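Local coordinates for JamJ (Lyngbya majuscula, PDB 5DOZ), which probably uses bound NADPH, as an enoyl reductase of polyketide synthesis, to form a cyclopropane ring on a substrate carried by an acyl carrier protein, at residues A[320-323]-A[324-327]; A[46-49]-A[50-54]; A[184-188]-A[189-193]. All blocks are in the same frame, centred on the assembly; numbering follows the deposited sequence.

Contact 1: A[320-323]-A[324-327]. With NDP (NADPH dihydro-nicotinamide-adenine-dinucleotide phosphate), chain E.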
loop_
_atom_site.group_PDB
_atom_site.type_symbol
_atom_site.label_atom_id
_atom_site.label_comp_id
_atom_site.label_asym_id
_atom_site.label_seq_id
_atom_site.Cartn_x
_atom_site.Cartn_y
_atom_site.Cartn_z
ATOM N N ALA A 320 -2.095 17.655 3.774
ATOM C CA ALA A 320 -1.573 16.450 3.141
ATOM C C ALA A 320 -2.593 15.317 3.258
ATOM O O ALA A 320 -2.870 14.638 2.272
ATOM C CB ALA A 320 -0.232 16.042 3.743
ATOM N N PHE A 321 -3.143 15.130 4.461
ATOM C CA PHE A 321 -4.227 14.165 4.711
ATOM C C PHE A 321 -5.471 14.478 3.881
ATOM O O PHE A 321 -6.009 13.600 3.221
ATOM C CB PHE A 321 -4.608 14.138 6.198
ATOM C CG PHE A 321 -3.877 13.099 7.015
ATOM C CD1 PHE A 321 -2.508 13.211 7.264
ATOM C CD2 PHE A 321 -4.577 12.032 7.586
ATOM C CE1 PHE A 321 -1.844 12.259 8.031
ATOM C CE2 PHE A 321 -3.919 11.080 8.358
ATOM C CZ PHE A 321 -2.552 11.198 8.586
ATOM N N ARG A 322 -5.924 15.730 3.922
ATOM C CA ARG A 322 -7.110 16.164 3.166
ATOM C C ARG A 322 -6.972 15.903 1.665
ATOM O O ARG A 322 -7.930 15.492 1.008
ATOM C CB ARG A 322 -7.415 17.639 3.444
ATOM C CG ARG A 322 -8.043 17.858 4.812
ATOM C CD ARG A 322 -8.281 19.317 5.162
ATOM N NE ARG A 322 -9.139 19.417 6.346
ATOM C CZ ARG A 322 -9.198 20.466 7.160
ATOM N NH1 ARG A 322 -8.447 21.537 6.941
ATOM N NH2 ARG A 322 -10.012 20.439 8.206
ATOM N N TYR A 323 -5.771 16.119 1.140
ATOM C CA TYR A 323 -5.472 15.871 -0.268
ATOM C C TYR A 323 -5.652 14.397 -0.664
ATOM O O TYR A 323 -6.142 14.103 -1.763
ATOM C CB TYR A 323 -4.050 16.341 -0.589
ATOM C CG TYR A 323 -3.706 16.304 -2.058
ATOM C CD1 TYR A 323 -3.998 17.381 -2.894
ATOM C CD2 TYR A 323 -3.086 15.191 -2.611
ATOM C CE1 TYR A 323 -3.677 17.343 -4.245
ATOM C CE2 TYR A 323 -2.771 15.142 -3.956
ATOM C CZ TYR A 323 -3.066 16.215 -4.768
ATOM O OH TYR A 323 -2.739 16.144 -6.101
ATOM N N LEU A 324 -5.250 13.480 0.216
ATOM C CA LEU A 324 -5.460 12.053 -0.032
ATOM C C LEU A 324 -6.934 11.683 0.160
ATOM O O LEU A 324 -7.465 10.835 -0.560
ATOM C CB LEU A 324 -4.541 11.183 0.848
ATOM C CG LEU A 324 -4.449 9.688 0.497
ATOM C CD1 LEU A 324 -3.595 9.450 -0.741
ATOM C CD2 LEU A 324 -3.903 8.867 1.658
ATOM N N GLN A 325 -7.589 12.326 1.126
ATOM C CA GLN A 325 -9.029 12.139 1.360
ATOM C C GLN A 325 -9.880 12.508 0.143
ATOM O O GLN A 325 -10.795 11.775 -0.214
ATOM C CB GLN A 325 -9.493 12.932 2.586
ATOM C CG GLN A 325 -10.943 12.673 2.979
ATOM C CD GLN A 325 -11.410 13.547 4.125
ATOM O OE1 GLN A 325 -11.053 14.719 4.211
ATOM N NE2 GLN A 325 -12.215 12.975 5.012
ATOM N N ARG A 326 -9.580 13.647 -0.479
ATOM C CA ARG A 326 -10.268 14.077 -1.703
ATOM C C ARG A 326 -9.969 13.160 -2.891
ATOM O O ARG A 326 -10.711 13.139 -3.874
ATOM C CB ARG A 326 -9.915 15.528 -2.037
ATOM C CG ARG A 326 -11.013 16.529 -1.704
ATOM C CD ARG A 326 -10.460 17.934 -1.517
ATOM N NE ARG A 326 -9.410 18.248 -2.486
ATOM C CZ ARG A 326 -8.388 19.072 -2.253
ATOM N NH1 ARG A 326 -8.257 19.677 -1.076
ATOM N NH2 ARG A 326 -7.484 19.282 -3.202
ATOM N N SER A 327 -8.861 12.424 -2.791
ATOM C CA SER A 327 -8.574 11.297 -3.672
ATOM C C SER A 327 -8.382 11.684 -5.141
ATOM O O SER A 327 -8.576 10.850 -6.026
ATOM C CB SER A 327 -9.690 10.254 -3.540
ATOM O OG SER A 327 -9.217 8.955 -3.794
HETATM P PA NDP E . -5.258 5.393 -2.336
HETATM O O1A NDP E . -6.002 6.385 -1.464
HETATM O O2A NDP E . -3.988 5.803 -3.034
HETATM O O5B NDP E . -6.258 4.877 -3.485
HETATM C C5B NDP E . -7.668 5.047 -3.399
HETATM C C4B NDP E . -8.188 5.125 -4.824
HETATM O O4B NDP E . -9.539 4.653 -4.855
HETATM C C3B NDP E . -8.216 6.547 -5.376
HETATM O O3B NDP E . -7.046 6.857 -6.140
HETATM C C2B NDP E . -9.409 6.536 -6.295
HETATM O O2B NDP E . -8.948 6.284 -7.613
HETATM C C1B NDP E . -10.253 5.346 -5.874
HETATM N N9A NDP E . -11.560 5.772 -5.341
HETATM C C8A NDP E . -11.785 6.784 -4.488
HETATM N N7A NDP E . -13.104 6.886 -4.212
HETATM C C5A NDP E . -13.739 5.917 -4.901
HETATM C C6A NDP E . -15.135 5.452 -5.066
HETATM N N6A NDP E . -16.149 6.062 -4.415
HETATM N N1A NDP E . -15.362 4.396 -5.889
HETATM C C2A NDP E . -14.367 3.772 -6.547
HETATM N N3A NDP E . -13.080 4.146 -6.437
HETATM C C4A NDP E . -12.714 5.187 -5.644
HETATM O O3 NDP E . -5.026 4.042 -1.491
HETATM P PN NDP E . -3.978 2.865 -1.821
HETATM O O1N NDP E . -3.793 2.732 -3.303
HETATM O O2N NDP E . -2.774 3.037 -0.938
HETATM O O5D NDP E . -4.761 1.551 -1.312
HETATM C C5D NDP E . -6.045 1.186 -1.836
HETATM C C4D NDP E . -6.799 0.306 -0.838
HETATM O O4D NDP E . -6.015 -0.828 -0.458
HETATM C C3D NDP E . -7.117 1.031 0.454
HETATM O O3D NDP E . -8.418 0.613 0.864
HETATM C C2D NDP E . -6.066 0.542 1.435
HETATM O O2D NDP E . -6.469 0.622 2.810
HETATM C C1D NDP E . -5.835 -0.881 0.960
HETATM N N1N NDP E . -4.492 -1.370 1.275
HETATM C C2N NDP E . -4.381 -2.596 1.804
HETATM C C3N NDP E . -3.156 -3.250 1.878
HETATM C C7N NDP E . -3.113 -4.706 2.245
HETATM O O7N NDP E . -2.127 -5.184 2.781
HETATM N N7N NDP E . -4.172 -5.463 1.969
HETATM C C4N NDP E . -1.874 -2.456 1.733
HETATM C C5N NDP E . -2.123 -1.190 1.049
HETATM C C6N NDP E . -3.405 -0.656 0.926
HETATM P P2B NDP E . -9.816 6.707 -8.887
HETATM O O1X NDP E . -10.014 8.198 -8.742
HETATM O O2X NDP E . -8.922 6.297 -10.015
HETATM O O3X NDP E . -11.082 5.893 -8.777
#
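The side chains of Tyr-323 and Arg-326 cross at about a right angle in this local contact along one helix, NH2 of Arg-326 lying 4.0 Å from CD1 of Tyr-323. With guanidinium and ring planes 76° apart, the two groups meet obliquely and do not stack. Leu-324 and Ser-327 carry the cofactor side. Ser-327 brings its hydroxyl against the adenosine half of NADPH, where OG touches the ribose carbon C3B at 3.1 Å, with the adenine C8A next to it. Leu-324 has its CG anti to the backbone N (chi1 -168°), which carries the branch away from the preceding turn and leaves CD1 4.0 Å from O1A, a van der Waals approach of a methyl to a diphosphate oxygen.

The sound backbone bonds are Gln-325 N to Phe-321 O, 2.9 Å long, and the equally short Arg-326 N to Arg-322 O. Leu-324 and Ser-327 are held only weakly by the backbone, through Leu-324 N to Ala-320 O and Ser-327 N to Tyr-323 O, both 3.4 Å. Weakening at Ser-327 fits its conformation: with positive phi (64°) it is the first residue to leave the helix, and it turns the chain off the axis next to the cofactor.

The ring of Tyr-323 also meets that of Phe-312, and Leu-324 rests on Val-333. Those two residues belong to the strands 309-313 and 332-336, which helix 317-326 connects in a beta-alpha-beta unit, the parallel pair lying in the mixed sheet of the GroES-like half of this medium-chain dehydrogenase-type fold.

Contact 2: A[46-49]-A[50-54]. With NDP (NADPH dihydro-nicotinamide-adenine-dinucleotide phosphate), chain E.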
loop_
_atom_site.group_PDB
_atom_site.type_symbol
_atom_site.label_atom_id
_atom_site.label_comp_id
_atom_site.label_asym_id
_atom_site.label_seq_id
_atom_site.Cartn_x
_atom_site.Cartn_y
_atom_site.Cartn_z
ATOM N N VAL A 46 1.328 9.305 3.283
ATOM C CA VAL A 46 0.029 9.156 3.921
ATOM C C VAL A 46 -0.637 7.944 3.287
ATOM O O VAL A 46 -0.728 7.844 2.060
ATOM C CB VAL A 46 -0.886 10.382 3.700
ATOM C CG1 VAL A 46 -2.069 10.337 4.662
ATOM C CG2 VAL A 46 -0.113 11.680 3.875
ATOM N N ASN A 47 -1.084 7.016 4.123
ATOM C CA ASN A 47 -1.774 5.836 3.633
ATOM C C ASN A 47 -3.278 5.976 3.816
ATOM O O ASN A 47 -3.744 6.763 4.639
ATOM C CB ASN A 47 -1.234 4.570 4.306
ATOM C CG ASN A 47 -0.022 3.997 3.580
ATOM O OD1 ASN A 47 -0.158 3.267 2.599
ATOM N ND2 ASN A 47 1.167 4.321 4.061
ATOM N N PHE A 48 -4.031 5.219 3.026
ATOM C CA PHE A 48 -5.485 5.206 3.104
ATOM C C PHE A 48 -5.964 4.874 4.513
ATOM O O PHE A 48 -6.909 5.486 5.014
ATOM C CB PHE A 48 -6.030 4.189 2.106
ATOM C CG PHE A 48 -7.500 4.295 1.864
ATOM C CD1 PHE A 48 -7.986 5.086 0.833
ATOM C CD2 PHE A 48 -8.400 3.578 2.641
ATOM C CE1 PHE A 48 -9.345 5.177 0.596
ATOM C CE2 PHE A 48 -9.766 3.663 2.405
ATOM C CZ PHE A 48 -10.238 4.465 1.382
ATOM N N ARG A 49 -5.308 3.911 5.151
ATOM C CA ARG A 49 -5.652 3.524 6.522
ATOM C C ARG A 49 -5.363 4.613 7.564
ATOM O O ARG A 49 -5.996 4.630 8.622
ATOM C CB ARG A 49 -4.956 2.213 6.910
ATOM C CG ARG A 49 -5.810 0.968 6.721
ATOM C CD ARG A 49 -5.031 -0.300 7.055
ATOM N NE ARG A 49 -4.727 -0.452 8.482
ATOM C CZ ARG A 49 -4.091 -1.496 9.018
ATOM N NH1 ARG A 49 -3.669 -2.505 8.253
ATOM N NH2 ARG A 49 -3.873 -1.531 10.327
ATOM N N ASP A 50 -4.407 5.503 7.279
ATOM C CA ASP A 50 -4.123 6.643 8.173
ATOM C C ASP A 50 -5.342 7.554 8.293
ATOM O O ASP A 50 -5.677 8.020 9.386
ATOM C CB ASP A 50 -2.923 7.472 7.685
ATOM C CG ASP A 50 -1.587 6.788 7.923
ATOM O OD1 ASP A 50 -1.301 6.364 9.065
ATOM O OD2 ASP A 50 -0.799 6.703 6.957
ATOM N N ILE A 51 -5.995 7.810 7.160
ATOM C CA ILE A 51 -7.188 8.654 7.116
ATOM C C ILE A 51 -8.351 8.004 7.863
ATOM O O ILE A 51 -9.025 8.662 8.652
ATOM C CB ILE A 51 -7.573 8.995 5.660
ATOM C CG1 ILE A 51 -6.557 9.982 5.076
ATOM C CG2 ILE A 51 -8.990 9.558 5.575
ATOM C CD1 ILE A 51 -6.718 10.196 3.589
ATOM N N LEU A 52 -8.567 6.713 7.621
ATOM C CA LEU A 52 -9.575 5.931 8.339
ATOM C C LEU A 52 -9.425 6.057 9.851
ATOM O O LEU A 52 -10.410 6.307 10.554
ATOM C CB LEU A 52 -9.512 4.451 7.933
ATOM C CG LEU A 52 -9.910 4.065 6.505
ATOM C CD1 LEU A 52 -9.778 2.559 6.304
ATOM C CD2 LEU A 52 -11.320 4.525 6.160
ATOM N N ASN A 53 -8.194 5.886 10.342
ATOM C CA ASN A 53 -7.882 6.060 11.765
ATOM C C ASN A 53 -8.150 7.473 12.273
ATOM O O ASN A 53 -8.656 7.656 13.382
ATOM C CB ASN A 53 -6.428 5.681 12.054
ATOM C CG ASN A 53 -6.226 4.184 12.160
ATOM O OD1 ASN A 53 -7.121 3.453 12.590
ATOM N ND2 ASN A 53 -5.047 3.717 11.769
ATOM N N ALA A 54 -7.800 8.467 11.460
ATOM C CA ALA A 54 -8.007 9.863 11.819
ATOM C C ALA A 54 -9.499 10.181 11.981
ATOM O O ALA A 54 -9.876 10.991 12.827
ATOM C CB ALA A 54 -7.360 10.775 10.791
HETATM P PA NDP E . -5.258 5.393 -2.336
HETATM O O1A NDP E . -6.002 6.385 -1.464
HETATM O O2A NDP E . -3.988 5.803 -3.034
HETATM O O5B NDP E . -6.258 4.877 -3.485
HETATM C C5B NDP E . -7.668 5.047 -3.399
HETATM C C4B NDP E . -8.188 5.125 -4.824
HETATM O O4B NDP E . -9.539 4.653 -4.855
HETATM C C3B NDP E . -8.216 6.547 -5.376
HETATM O O3B NDP E . -7.046 6.857 -6.140
HETATM C C2B NDP E . -9.409 6.536 -6.295
HETATM O O2B NDP E . -8.948 6.284 -7.613
HETATM C C1B NDP E . -10.253 5.346 -5.874
HETATM N N9A NDP E . -11.560 5.772 -5.341
HETATM C C8A NDP E . -11.785 6.784 -4.488
HETATM N N7A NDP E . -13.104 6.886 -4.212
HETATM C C5A NDP E . -13.739 5.917 -4.901
HETATM C C6A NDP E . -15.135 5.452 -5.066
HETATM N N6A NDP E . -16.149 6.062 -4.415
HETATM N N1A NDP E . -15.362 4.396 -5.889
HETATM C C2A NDP E . -14.367 3.772 -6.547
HETATM N N3A NDP E . -13.080 4.146 -6.437
HETATM C C4A NDP E . -12.714 5.187 -5.644
HETATM O O3 NDP E . -5.026 4.042 -1.491
HETATM P PN NDP E . -3.978 2.865 -1.821
HETATM O O1N NDP E . -3.793 2.732 -3.303
HETATM O O2N NDP E . -2.774 3.037 -0.938
HETATM O O5D NDP E . -4.761 1.551 -1.312
HETATM C C5D NDP E . -6.045 1.186 -1.836
HETATM C C4D NDP E . -6.799 0.306 -0.838
HETATM O O4D NDP E . -6.015 -0.828 -0.458
HETATM C C3D NDP E . -7.117 1.031 0.454
HETATM O O3D NDP E . -8.418 0.613 0.864
HETATM C C2D NDP E . -6.066 0.542 1.435
HETATM O O2D NDP E . -6.469 0.622 2.810
HETATM C C1D NDP E . -5.835 -0.881 0.960
HETATM N N1N NDP E . -4.492 -1.370 1.275
HETATM C C2N NDP E . -4.381 -2.596 1.804
HETATM C C3N NDP E . -3.156 -3.250 1.878
HETATM C C7N NDP E . -3.113 -4.706 2.245
HETATM O O7N NDP E . -2.127 -5.184 2.781
HETATM N N7N NDP E . -4.172 -5.463 1.969
HETATM C C4N NDP E . -1.874 -2.456 1.733
HETATM C C5N NDP E . -2.123 -1.190 1.049
HETATM C C6N NDP E . -3.405 -0.656 0.926
HETATM P P2B NDP E . -9.816 6.707 -8.887
HETATM O O1X NDP E . -10.014 8.198 -8.742
HETATM O O2X NDP E . -8.922 6.297 -10.015
HETATM O O3X NDP E . -11.082 5.893 -8.777
HETATM O O HOH W 1 1.652 6.103 6.242
HETATM O O HOH W 2 -4.999 1.036 11.881
#
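Asn-47 N donates a 2.9 Å hydrogen bond to OD2 of Asp-50, received on the anti lone pair of that oxygen. Asn-47 is the N-cap of helix 48-54 and Asp-50 its third helical residue, so this is one half of a capping box; the other half is missing, because the side chain of Asn-47 makes no capping bond. Its ND2 instead binds Glu-79 and a water at 2.9 Å, and the same water donates to Asp-50 OD2 at 2.6 Å. With OD1 taken by Gly-77 N, the buried carboxylate is gripped at both oxygens and its rotation is fixed. Asp-50 CG sits beside the backbone N (chi1 -74°), which folds the group back over the helix start.

A turn further on, Asn-53 N reaches Arg-49 O at 3.1 Å. A second water, in the plane of the Arg-49 guanidinium at its edge, accepts from Arg-49 NH2 and from Asn-53 ND2 (2.7 Å), while Asn-53 OD1 pairs with Asn-62.

Apolar packing comes last. Leu-52 puts CD1 4.0 Å from CD2 of Phe-48, obliquely to the ring. NADPH takes one face of that ring with O3D of the nicotinamide ribose, and in the ring plane the cofactor's O1A comes 3.3 Å from Phe-48 CD1.

Contact 3: A[184-188]-A[189-193]. With NDP (NADPH dihydro-nicotinamide-adenine-dinucleotide phosphate), chain E.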
loop_
_atom_site.group_PDB
_atom_site.type_symbol
_atom_site.label_atom_id
_atom_site.label_comp_id
_atom_site.label_asym_id
_atom_site.label_seq_id
_atom_site.Cartn_x
_atom_site.Cartn_y
_atom_site.Cartn_z
ATOM N N ALA A 184 -7.552 -1.349 -16.855
ATOM C CA ALA A 184 -7.589 -0.402 -15.741
ATOM C C ALA A 184 -8.924 0.327 -15.628
ATOM O O ALA A 184 -9.619 0.529 -16.621
ATOM C CB ALA A 184 -6.441 0.592 -15.848
ATOM N N THR A 185 -9.294 0.677 -14.400
ATOM C CA THR A 185 -10.415 1.575 -14.155
ATOM C C THR A 185 -9.931 2.731 -13.289
ATOM O O THR A 185 -9.115 2.538 -12.393
ATOM C CB THR A 185 -11.603 0.883 -13.450
ATOM O OG1 THR A 185 -11.221 0.493 -12.124
ATOM C CG2 THR A 185 -12.096 -0.327 -14.241
ATOM N N THR A 186 -10.441 3.926 -13.570
ATOM C CA THR A 186 -10.095 5.135 -12.828
ATOM C C THR A 186 -11.225 6.168 -12.963
ATOM O O THR A 186 -12.178 5.958 -13.715
ATOM C CB THR A 186 -8.734 5.722 -13.288
ATOM O OG1 THR A 186 -8.324 6.762 -12.395
ATOM C CG2 THR A 186 -8.814 6.282 -14.702
ATOM N N SER A 187 -11.128 7.270 -12.225
ATOM C CA SER A 187 -12.104 8.360 -12.352
ATOM C C SER A 187 -11.913 9.099 -13.688
ATOM O O SER A 187 -10.805 9.095 -14.239
ATOM C CB SER A 187 -12.003 9.319 -11.161
ATOM O OG SER A 187 -10.663 9.690 -10.905
ATOM N N PRO A 188 -12.994 9.705 -14.228
ATOM C CA PRO A 188 -12.936 10.341 -15.548
ATOM C C PRO A 188 -11.780 11.321 -15.742
ATOM O O PRO A 188 -11.091 11.250 -16.760
ATOM C CB PRO A 188 -14.285 11.057 -15.646
ATOM C CG PRO A 188 -15.196 10.175 -14.870
ATOM C CD PRO A 188 -14.374 9.698 -13.702
ATOM N N GLN A 189 -11.549 12.205 -14.773
ATOM C CA GLN A 189 -10.486 13.205 -14.910
ATOM C C GLN A 189 -9.063 12.658 -14.762
ATOM O O GLN A 189 -8.096 13.397 -14.953
ATOM C CB GLN A 189 -10.726 14.409 -13.987
ATOM C CG GLN A 189 -11.836 15.349 -14.460
ATOM C CD GLN A 189 -11.570 15.976 -15.827
ATOM O OE1 GLN A 189 -10.432 16.318 -16.167
ATOM N NE2 GLN A 189 -12.630 16.141 -16.615
ATOM N N LYS A 190 -8.933 11.369 -14.449
ATOM C CA LYS A 190 -7.620 10.720 -14.379
ATOM C C LYS A 190 -7.358 9.790 -15.568
ATOM O O LYS A 190 -6.272 9.213 -15.686
ATOM C CB LYS A 190 -7.473 9.935 -13.073
ATOM C CG LYS A 190 -7.573 10.781 -11.813
ATOM C CD LYS A 190 -7.416 9.902 -10.591
ATOM C CE LYS A 190 -7.729 10.635 -9.303
ATOM N NZ LYS A 190 -7.474 9.752 -8.130
ATOM N N MET A 191 -8.352 9.649 -16.440
ATOM C CA MET A 191 -8.301 8.667 -17.527
ATOM C C MET A 191 -7.196 8.917 -18.551
ATOM O O MET A 191 -6.542 7.968 -18.996
ATOM C CB MET A 191 -9.663 8.541 -18.215
ATOM C CG MET A 191 -10.688 7.772 -17.391
ATOM S SD MET A 191 -12.325 7.704 -18.140
ATOM C CE MET A 191 -13.264 6.937 -16.831
ATOM N N ALA A 192 -6.984 10.182 -18.914
ATOM C CA ALA A 192 -5.937 10.532 -19.876
ATOM C C ALA A 192 -4.549 10.127 -19.372
ATOM O O ALA A 192 -3.802 9.457 -20.085
ATOM C CB ALA A 192 -5.985 12.020 -20.222
ATOM N N VAL A 193 -4.222 10.512 -18.139
ATOM C CA VAL A 193 -2.920 10.194 -17.539
ATOM C C VAL A 193 -2.615 8.687 -17.545
ATOM O O VAL A 193 -1.487 8.283 -17.836
ATOM C CB VAL A 193 -2.783 10.791 -16.119
ATOM C CG1 VAL A 193 -1.515 10.299 -15.439
ATOM C CG2 VAL A 193 -2.784 12.313 -16.179
HETATM P PA NDP E . -5.258 5.393 -2.336
HETATM O O1A NDP E . -6.002 6.385 -1.464
HETATM O O2A NDP E . -3.988 5.803 -3.034
HETATM O O5B NDP E . -6.258 4.877 -3.485
HETATM C C5B NDP E . -7.668 5.047 -3.399
HETATM C C4B NDP E . -8.188 5.125 -4.824
HETATM O O4B NDP E . -9.539 4.653 -4.855
HETATM C C3B NDP E . -8.216 6.547 -5.376
HETATM O O3B NDP E . -7.046 6.857 -6.140
HETATM C C2B NDP E . -9.409 6.536 -6.295
HETATM O O2B NDP E . -8.948 6.284 -7.613
HETATM C C1B NDP E . -10.253 5.346 -5.874
HETATM N N9A NDP E . -11.560 5.772 -5.341
HETATM C C8A NDP E . -11.785 6.784 -4.488
HETATM N N7A NDP E . -13.104 6.886 -4.212
HETATM C C5A NDP E . -13.739 5.917 -4.901
HETATM C C6A NDP E . -15.135 5.452 -5.066
HETATM N N6A NDP E . -16.149 6.062 -4.415
HETATM N N1A NDP E . -15.362 4.396 -5.889
HETATM C C2A NDP E . -14.367 3.772 -6.547
HETATM N N3A NDP E . -13.080 4.146 -6.437
HETATM C C4A NDP E . -12.714 5.187 -5.644
HETATM O O3 NDP E . -5.026 4.042 -1.491
HETATM P PN NDP E . -3.978 2.865 -1.821
HETATM O O1N NDP E . -3.793 2.732 -3.303
HETATM O O2N NDP E . -2.774 3.037 -0.938
HETATM O O5D NDP E . -4.761 1.551 -1.312
HETATM C C5D NDP E . -6.045 1.186 -1.836
HETATM C C4D NDP E . -6.799 0.306 -0.838
HETATM O O4D NDP E . -6.015 -0.828 -0.458
HETATM C C3D NDP E . -7.117 1.031 0.454
HETATM O O3D NDP E . -8.418 0.613 0.864
HETATM C C2D NDP E . -6.066 0.542 1.435
HETATM O O2D NDP E . -6.469 0.622 2.810
HETATM C C1D NDP E . -5.835 -0.881 0.960
HETATM N N1N NDP E . -4.492 -1.370 1.275
HETATM C C2N NDP E . -4.381 -2.596 1.804
HETATM C C3N NDP E . -3.156 -3.250 1.878
HETATM C C7N NDP E . -3.113 -4.706 2.245
HETATM O O7N NDP E . -2.127 -5.184 2.781
HETATM N N7N NDP E . -4.172 -5.463 1.969
HETATM C C4N NDP E . -1.874 -2.456 1.733
HETATM C C5N NDP E . -2.123 -1.190 1.049
HETATM C C6N NDP E . -3.405 -0.656 0.926
HETATM P P2B NDP E . -9.816 6.707 -8.887
HETATM O O1X NDP E . -10.014 8.198 -8.742
HETATM O O2X NDP E . -8.922 6.297 -10.015
HETATM O O3X NDP E . -11.082 5.893 -8.777
HETATM O O HOH W 3 -8.888 12.226 -18.426
#
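Thr-186 and Lys-190 meet over the 2'-phosphate of NADPH, at the end of the second strand of the Rossmann fold, where NADPH-dependent enzymes commonly recognise this group. Thr-186 has OG1 anti to its amide nitrogen (chi1 -170°), which sends the hydroxyl to phosphate oxygen O2X in a very short bond of 2.5 Å. The same oxygen accepts a weak bond from Ser-187 N. Ser-187 differs: its OG stands between the backbone N and the carbonyl carbon (chi1 48°). From there Ser-187 OG donates to O1X of NADPH at 2.7 Å.

Lys-190 reaches the same O1X alongside Ser-187, its NZ roughly at right angles to the serine OG. Its chain is extended beyond CG, and it runs past both hydroxyls, CB 3.4 Å from Thr-186 OG1 and CD 3.3 Å from Ser-187 OG, before Lys-190 NZ arrives 3.0 Å from O1X of NADPH. NZ is also bonded to Ser-327 O, His-329 O and Ser-164 OG. Cut back to an alanine, this position is likely to lose the ammonium that reaches O1X and, with it, the bond to Ser-327 O.

Met-191, likewise extended, slides past Thr-186 in the opposite direction, CG lying 3.6 Å from CG2 of Thr-186. The turn itself is closed by Lys-190 N to Ser-187 O and Met-191 N to Pro-188 O. Pro-188 O also accepts from a water, which in turn accepts from Ala-192 N at 2.8 Å.

All three contacts border one molecule of NADPH. Contact 3 holds the 2'-phosphate from the Rossmann side; from the GroES-like side, contact 1 lies by the adenosine and the diphosphate, contact 2 by the diphosphate and the nicotinamide ribose, the two sharing O1A. Contacts 1 and 2, centres about 10 Å apart, are packed directly together, with Ile-51 CD1 3.4 Å from Gln-325 N and Leu-324 CD2 3.4 Å from Val-46 O. Contact 3 lies about 18 Å from contact 1, centre to centre, yet Lys-190 NZ bridges the gap to Ser-327 O at 2.6 Å. Contacts 2 and 3 do not touch; their nearest atoms are about 10 Å apart, and the cofactor joins them.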